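Local coordinates for putative glutathione-regulated potassium-efflux system protein KefB (Vibrio parahaemolyticus RIMD 2210633, PDB 3C85) that probably serves as the nucleotide-binding cytoplasmic domain (TrkA-N, or RCK_N) of a putative potassium-efflux antiporter, at residues I50-Y55 and Q77-E82; G118-L123 and L149-D154. All coordinates share one frame; numbering follows the deposited sequence.

Interaction 1: I50-Y55 and Q77-E82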
ATOM      1  N   ILE A  50       6.405  -2.088   5.342  1.00 20.57           N
ATOM      2  CA  ILE A  50       6.396  -0.940   4.418  1.00 20.62           C
ATOM      3  C   ILE A  50       7.808  -0.628   3.881  1.00 20.84           C
ATOM      4  O   ILE A  50       8.056  -0.571   2.632  1.00 19.16           O
ATOM      5  CB  ILE A  50       5.716   0.306   5.022  1.00 20.74           C
ATOM      6  CG1 ILE A  50       4.248   0.011   5.364  1.00 20.50           C
ATOM      7  CG2 ILE A  50       5.766   1.499   4.032  1.00 21.25           C
ATOM      8  CD1 ILE A  50       3.590   1.162   6.087  1.00 23.38           C
ATOM      9  N   GLY A  51       8.733  -0.416   4.804  1.00 20.51           N
ATOM     10  CA  GLY A  51      10.127  -0.053   4.434  1.00 21.35           C
ATOM     11  C   GLY A  51      10.765  -1.114   3.563  1.00 21.87           C
ATOM     12  O   GLY A  51      11.507  -0.810   2.622  1.00 21.77           O
ATOM     13  N   THR A  52      10.440  -2.373   3.851  1.00 22.88           N
ATOM     14  CA  THR A  52      10.953  -3.500   3.055  1.00 22.29           C
ATOM     15  C   THR A  52      10.390  -3.512   1.620  1.00 22.19           C
ATOM     16  O   THR A  52      11.128  -3.723   0.667  1.00 22.37           O
ATOM     17  CB  THR A  52      10.699  -4.835   3.747  1.00 22.91           C
ATOM     18  OG1 THR A  52      11.267  -4.803   5.068  1.00 23.14           O
ATOM     19  CG2 THR A  52      11.320  -5.978   2.899  1.00 22.62           C
ATOM     20  N   GLY A  53       9.083  -3.269   1.459  1.00 21.82           N
ATOM     21  CA  GLY A  53       8.548  -3.160   0.118  1.00 22.43           C
ATOM     22  C   GLY A  53       9.132  -2.013  -0.669  1.00 22.28           C
ATOM     23  O   GLY A  53       9.370  -2.128  -1.874  1.00 23.37           O
ATOM     24  N   ALA A  54       9.347  -0.889  -0.002  1.00 20.73           N
ATOM     25  CA  ALA A  54       9.999   0.242  -0.658  1.00 21.32           C
ATOM     26  C   ALA A  54      11.450  -0.085  -1.063  1.00 22.43           C
ATOM     27  O   ALA A  54      11.893   0.165  -2.227  1.00 22.39           O
ATOM     28  CB  ALA A  54       9.938   1.496   0.282  1.00 20.64           C
ATOM     29  N   TYR A  55      12.192  -0.651  -0.122  1.00 21.63           N
ATOM     30  CA  TYR A  55      13.600  -1.062  -0.374  1.00 23.32           C
ATOM     31  C   TYR A  55      13.662  -1.954  -1.616  1.00 24.30           C
ATOM     32  O   TYR A  55      14.459  -1.733  -2.534  1.00 24.92           O
ATOM     33  CB  TYR A  55      14.129  -1.858   0.836  1.00 22.29           C
ATOM     34  CG  TYR A  55      15.595  -2.241   0.733  1.00 24.14           C
ATOM     35  CD1 TYR A  55      16.570  -1.574   1.475  1.00 22.01           C
ATOM     36  CD2 TYR A  55      16.010  -3.263  -0.158  1.00 23.08           C
ATOM     37  CE1 TYR A  55      17.932  -1.950   1.349  1.00 23.70           C
ATOM     38  CE2 TYR A  55      17.313  -3.613  -0.294  1.00 22.04           C
ATOM     39  CZ  TYR A  55      18.282  -2.955   0.432  1.00 22.95           C
ATOM     40  OH  TYR A  55      19.588  -3.365   0.247  1.00 23.35           O
ATOM     41  N   GLN A  77      19.357  -8.159  11.417  1.00 30.24           N
ATOM     42  CA  GLN A  77      20.159  -9.336  11.061  1.00 33.67           C
ATOM     43  C   GLN A  77      19.461 -10.203  10.005  1.00 31.26           C
ATOM     44  O   GLN A  77      20.096 -10.675   9.045  1.00 30.72           O
ATOM     45  CB  GLN A  77      20.440 -10.167  12.325  1.00 32.83           C
ATOM     46  CG  GLN A  77      21.537 -11.211  12.173  1.00 39.65           C
ATOM     47  CD  GLN A  77      21.524 -12.228  13.307  1.00 39.72           C
ATOM     48  OE1 GLN A  77      20.563 -12.298  14.082  1.00 50.34           O
ATOM     49  NE2 GLN A  77      22.571 -13.049  13.387  1.00 47.23           N
ATOM     50  N   GLN A  78      18.157 -10.428  10.180  1.00 30.53           N
ATOM     51  CA  GLN A  78      17.412 -11.212   9.186  1.00 30.35           C
ATOM     52  C   GLN A  78      17.470 -10.520   7.810  1.00 29.10           C
ATOM     53  O   GLN A  78      17.782 -11.174   6.825  1.00 28.56           O
ATOM     54  CB  GLN A  78      15.983 -11.505   9.672  1.00 29.97           C
ATOM     55  CG  GLN A  78      15.111 -12.288   8.709  1.00 36.62           C
ATOM     56  CD  GLN A  78      15.641 -13.675   8.388  1.00 43.04           C
ATOM     57  OE1 GLN A  78      16.221 -14.358   9.253  1.00 47.04           O
ATOM     58  NE2 GLN A  78      15.439 -14.112   7.137  1.00 44.57           N
ATOM     59  N   HIS A  79      17.250  -9.197   7.751  1.00 27.51           N
ATOM     60  CA  HIS A  79      17.438  -8.460   6.491  1.00 27.70           C
ATOM     61  C   HIS A  79      18.829  -8.629   5.874  1.00 28.96           C
ATOM     62  O   HIS A  79      18.953  -8.835   4.651  1.00 29.24           O
ATOM     63  CB  HIS A  79      17.179  -6.966   6.691  1.00 26.60           C
ATOM     64  CG  HIS A  79      15.735  -6.604   6.710  1.00 25.14           C
ATOM     65  ND1 HIS A  79      14.880  -6.905   5.672  1.00 27.84           N
ATOM     66  CD2 HIS A  79      15.001  -5.906   7.614  1.00 24.99           C
ATOM     67  CE1 HIS A  79      13.673  -6.447   5.950  1.00 26.56           C
ATOM     68  NE2 HIS A  79      13.723  -5.821   7.115  1.00 26.99           N
ATOM     69  N   ARG A  80      19.875  -8.529   6.702  1.00 28.90           N
ATOM     70  CA  ARG A  80      21.242  -8.754   6.181  1.00 31.16           C
ATOM     71  C   ARG A  80      21.458 -10.200   5.653  1.00 32.08           C
ATOM     72  O   ARG A  80      22.088 -10.375   4.605  1.00 31.41           O
ATOM     73  CB  ARG A  80      22.310  -8.359   7.211  1.00 31.30           C
ATOM     74  CG  ARG A  80      22.343  -6.870   7.520  1.00 30.78           C
ATOM     75  CD  ARG A  80      23.515  -6.510   8.444  1.00 32.10           C
ATOM     76  NE  ARG A  80      23.446  -7.174   9.748  1.00 30.44           N
ATOM     77  CZ  ARG A  80      22.878  -6.652  10.833  1.00 32.39           C
ATOM     78  NH1 ARG A  80      22.282  -5.461  10.782  1.00 31.19           N
ATOM     79  NH2 ARG A  80      22.890  -7.335  11.975  1.00 32.73           N
ATOM     80  N   SER A  81      20.873 -11.212   6.303  1.00 33.12           N
ATOM     81  CA  SER A  81      21.000 -12.599   5.812  1.00 35.42           C
ATOM     82  C   SER A  81      20.300 -12.760   4.468  1.00 35.71           C
ATOM     83  O   SER A  81      20.661 -13.654   3.699  1.00 35.23           O
ATOM     84  CB  SER A  81      20.443 -13.630   6.811  1.00 35.65           C
ATOM     85  OG  SER A  81      19.019 -13.621   6.754  1.00 38.73           O
ATOM     86  N   GLU A  82      19.332 -11.875   4.192  1.00 35.12           N
ATOM     87  CA  GLU A  82      18.608 -11.833   2.924  1.00 36.11           C
ATOM     88  C   GLU A  82      19.278 -10.907   1.870  1.00 35.22           C
ATOM     89  O   GLU A  82      18.749 -10.732   0.785  1.00 36.00           O
ATOM     90  CB  GLU A  82      17.120 -11.472   3.144  1.00 35.77           C
ATOM     91  CG  GLU A  82      16.312 -12.568   3.857  1.00 37.91           C
ATOM     92  CD  GLU A  82      14.927 -12.126   4.398  1.00 38.71           C
ATOM     93  OE1 GLU A  82      14.381 -11.062   4.038  1.00 43.67           O
ATOM     94  OE2 GLU A  82      14.367 -12.864   5.211  1.00 41.49           O
TER
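Thr52 of helix 49-62 and His79 of helix 73-81 alone carry this contact, which buries just 71 Å² between the two segments. The hydroxyl meets the ring edge at a carbon: OG1 of Thr52 lies close to the imidazole plane of His79, 3.0 Å from CE1, while CG2 of Thr52 stands 3.9 Å from the same CE1. In Thr52 the methyl is turned anti to the backbone N and the hydroxyl anti to the carbonyl carbon (chi1 -56°), an arrangement that keeps OG1 beside its own backbone N, where it also hydrogen-bonds Gly48 O one turn earlier. A small beta-branched alcohol suits this place, since it can satisfy its own helix and still meet the ring.

His79 is buried, and its polar edge is held from outside the pair. NE2 hydrogen-bonds Met47 O, which ties the second helix to the loop preceding the first and should help to fix the turn of the ring.

Beyond the touching pair, polar bonds finish the end of helix 73-81. Ser81 OG donates to Gln78 O at 2.7 Å, in the carbonyl plane and on a lone pair, and the same oxygen accepts from Glu82 N. OE1 of Glu82 forms a salt bridge with Arg84.

Glu70 and Arg72, both seen binding AMP in this protein though none is bound to this chain, lie near His79. Gly51 fits a GxGxxG pattern, consistent with a Rossmann-type nucleotide-binding fold, in which helices 49-62 and 73-81 follow the first two strands, 42-45 and 66-70, of the parallel sheet.

Interaction 2: G118-L123 and L149-D154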
ATOM      1  N   GLY A 118       7.125   8.542  15.726  1.00 30.06           N
ATOM      2  CA  GLY A 118       8.514   8.195  15.360  1.00 29.23           C
ATOM      3  C   GLY A 118       8.978   8.851  14.070  1.00 28.14           C
ATOM      4  O   GLY A 118      10.125   9.308  13.967  1.00 28.45           O
ATOM      5  N   ASN A 119       8.113   8.853  13.054  1.00 27.74           N
ATOM      6  CA  ASN A 119       8.421   9.532  11.791  1.00 26.22           C
ATOM      7  C   ASN A 119       8.614  11.029  12.005  1.00 26.65           C
ATOM      8  O   ASN A 119       9.507  11.631  11.422  1.00 24.92           O
ATOM      9  CB  ASN A 119       7.306   9.262  10.764  1.00 24.98           C
ATOM     10  CG  ASN A 119       7.333   7.828  10.282  1.00 25.59           C
ATOM     11  OD1 ASN A 119       8.350   7.355   9.838  1.00 27.78           O
ATOM     12  ND2 ASN A 119       6.201   7.125  10.381  1.00 28.58           N
ATOM     13  N   GLN A 120       7.769  11.608  12.862  1.00 27.72           N
ATOM     14  CA  GLN A 120       7.853  13.036  13.201  1.00 28.90           C
ATOM     15  C   GLN A 120       9.162  13.353  13.919  1.00 28.86           C
ATOM     16  O   GLN A 120       9.857  14.310  13.567  1.00 29.03           O
ATOM     17  CB  GLN A 120       6.617  13.491  14.020  1.00 29.39           C
ATOM     18  CG  GLN A 120       5.341  13.894  13.181  1.00 33.46           C
ATOM     19  CD  GLN A 120       5.444  15.289  12.489  1.00 38.82           C
ATOM     20  OE1 GLN A 120       6.504  15.917  12.495  1.00 42.05           O
ATOM     21  NE2 GLN A 120       4.319  15.758  11.865  1.00 37.88           N
ATOM     22  N   THR A 121       9.531  12.520  14.896  1.00 28.92           N
ATOM     23  CA  THR A 121      10.802  12.702  15.635  1.00 28.96           C
ATOM     24  C   THR A 121      12.037  12.485  14.738  1.00 28.97           C
ATOM     25  O   THR A 121      12.987  13.267  14.792  1.00 29.61           O
ATOM     26  CB  THR A 121      10.824  11.811  16.897  1.00 28.76           C
ATOM     27  OG1 THR A 121       9.665  12.136  17.673  1.00 30.61           O
ATOM     28  CG2 THR A 121      12.088  12.032  17.765  1.00 30.37           C
ATOM     29  N   ALA A 122      11.985  11.481  13.866  1.00 29.34           N
ATOM     30  CA  ALA A 122      13.051  11.257  12.892  1.00 28.82           C
ATOM     31  C   ALA A 122      13.241  12.453  11.991  1.00 29.04           C
ATOM     32  O   ALA A 122      14.364  12.827  11.734  1.00 29.36           O
ATOM     33  CB  ALA A 122      12.788  10.032  12.057  1.00 28.34           C
ATOM     34  N   LEU A 123      12.146  13.033  11.498  1.00 29.80           N
ATOM     35  CA  LEU A 123      12.200  14.238  10.672  1.00 30.24           C
ATOM     36  C   LEU A 123      12.899  15.401  11.392  1.00 31.84           C
ATOM     37  O   LEU A 123      13.745  16.086  10.803  1.00 30.38           O
ATOM     38  CB  LEU A 123      10.795  14.624  10.222  1.00 30.31           C
ATOM     39  CG  LEU A 123      10.550  15.980   9.540  1.00 30.92           C
ATOM     40  CD1 LEU A 123      11.175  16.031   8.161  1.00 28.60           C
ATOM     41  CD2 LEU A 123       9.060  16.232   9.470  1.00 28.45           C
ATOM     42  N   LEU A 149       3.663  17.189   5.957  1.00 22.40           N
ATOM     43  CA  LEU A 149       3.918  18.281   4.998  1.00 21.96           C
ATOM     44  C   LEU A 149       4.198  19.609   5.694  1.00 22.85           C
ATOM     45  O   LEU A 149       5.177  20.343   5.360  1.00 21.83           O
ATOM     46  CB  LEU A 149       2.767  18.392   3.995  1.00 21.83           C
ATOM     47  CG  LEU A 149       2.622  17.185   3.063  1.00 21.92           C
ATOM     48  CD1 LEU A 149       1.431  17.370   2.204  1.00 19.42           C
ATOM     49  CD2 LEU A 149       3.847  17.054   2.213  1.00 24.12           C
ATOM     50  N   GLU A 150       3.365  19.941   6.669  1.00 22.46           N
ATOM     51  CA  GLU A 150       3.587  21.179   7.407  1.00 24.29           C
ATOM     52  C   GLU A 150       4.977  21.170   8.082  1.00 25.13           C
ATOM     53  O   GLU A 150       5.617  22.216   8.201  1.00 24.02           O
ATOM     54  CB  GLU A 150       2.495  21.356   8.473  1.00 25.68           C
ATOM     55  CG  GLU A 150       1.138  21.760   7.995  1.00 23.12           C
ATOM     56  CD  GLU A 150       0.175  21.795   9.175  1.00 27.69           C
ATOM     57  OE1 GLU A 150       0.411  21.031  10.137  1.00 27.10           O
ATOM     58  OE2 GLU A 150      -0.785  22.568   9.173  1.00 26.12           O
ATOM     59  N   SER A 151       5.429  20.001   8.548  1.00 25.78           N
ATOM     60  CA  SER A 151       6.680  19.915   9.300  1.00 28.51           C
ATOM     61  C   SER A 151       7.878  19.910   8.379  1.00 29.04           C
ATOM     62  O   SER A 151       8.991  20.038   8.830  1.00 31.36           O
ATOM     63  CB  SER A 151       6.702  18.670  10.200  1.00 28.66           C
ATOM     64  OG  SER A 151       5.736  18.790  11.229  1.00 31.97           O
ATOM     65  N   GLY A 152       7.649  19.788   7.078  1.00 29.66           N
ATOM     66  CA  GLY A 152       8.742  19.884   6.122  1.00 29.41           C
ATOM     67  C   GLY A 152       9.046  18.718   5.210  1.00 29.36           C
ATOM     68  O   GLY A 152      10.078  18.754   4.549  1.00 29.86           O
ATOM     69  N   VAL A 153       8.198  17.681   5.142  1.00 28.19           N
ATOM     70  CA  VAL A 153       8.502  16.596   4.174  1.00 27.72           C
ATOM     71  C   VAL A 153       8.095  17.080   2.784  1.00 27.20           C
ATOM     72  O   VAL A 153       7.218  17.957   2.673  1.00 27.18           O
ATOM     73  CB  VAL A 153       7.842  15.200   4.502  1.00 28.05           C
ATOM     74  CG1 VAL A 153       8.116  14.732   5.972  1.00 28.41           C
ATOM     75  CG2 VAL A 153       6.384  15.166   4.164  1.00 26.60           C
ATOM     76  N   ASP A 154       8.704  16.528   1.738  1.00 26.78           N
ATOM     77  CA  ASP A 154       8.392  16.909   0.350  1.00 26.74           C
ATOM     78  C   ASP A 154       7.166  16.202  -0.265  1.00 26.84           C
ATOM     79  O   ASP A 154       6.454  16.765  -1.135  1.00 26.96           O
ATOM     80  CB  ASP A 154       9.622  16.700  -0.518  1.00 27.57           C
ATOM     81  CG  ASP A 154      10.844  17.494  -0.009  1.00 27.94           C
ATOM     82  OD1 ASP A 154      10.931  18.688  -0.285  1.00 32.91           O
ATOM     83  OD2 ASP A 154      11.711  16.940   0.689  1.00 28.39           O
TER
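A Schellman motif ends helix 142-151 at Gly152, and the last turn before it packs against helix 116-128 through Ser151, with Val153 following just beyond. Leu123 is the apolar partner from the other helix. With CG anti to the backbone N (chi1 170°), it extends toward the turn: CD2 of Leu123 presses on Ser151 CB at 3.5 Å, closer than usual for two carbons, and both methyls rest on Val153 CG1, CD2 at 3.9 Å. The Leu123 and Val153 side chains cross at about a right angle. Both also touch Leu111 and Ile135, so this packing belongs to the layer between the helices and the parallel sheet of the Rossmann-type fold, where branched aliphatic residues fit well.

Gly152 has a positive phi (120°), at which a side chain would jam against the preceding carbonyl; glycine is therefore the residue suited to reversing the chain from helix to strand 155-158. Its N bonds back to Leu149 O at 3.1 Å.

Further from the sheet, the contact turns polar. The Gln120 chain bends at chi2 (-76°) and carries its amide across to Ser151, where OE1 comes within 3.2 Å of OG. That bond is not settled, because the serine hydroxyl also hydrogen-bonds Gly147 O in its own helix. A short serine can serve its own helix here while keeping the interface close, whereas the long glutamine spans the distance between the helices.

Overall arrangement
Interactions 1 and 2 lie on opposite sides of the chain's centre, their own centres about 22 Å apart, and share no helix. Interaction 1 joins the helices following the first two strands, interaction 2 those following the fourth and fifth, all around one parallel sheet. Both are partly buried, yet their chemistry differs. At 50-55 and 77-82 a sparse edge contact between two polar side chains lies near AMP-binding residues, with hydrogen bonds running to the loop before the first helix. The larger contact of 118-123 with 149-154 grades from buried aliphatic packing over the sheet to a polar meeting further from it, and its glycine turn leads into strand 155-158, at one edge of the sheet within this chain.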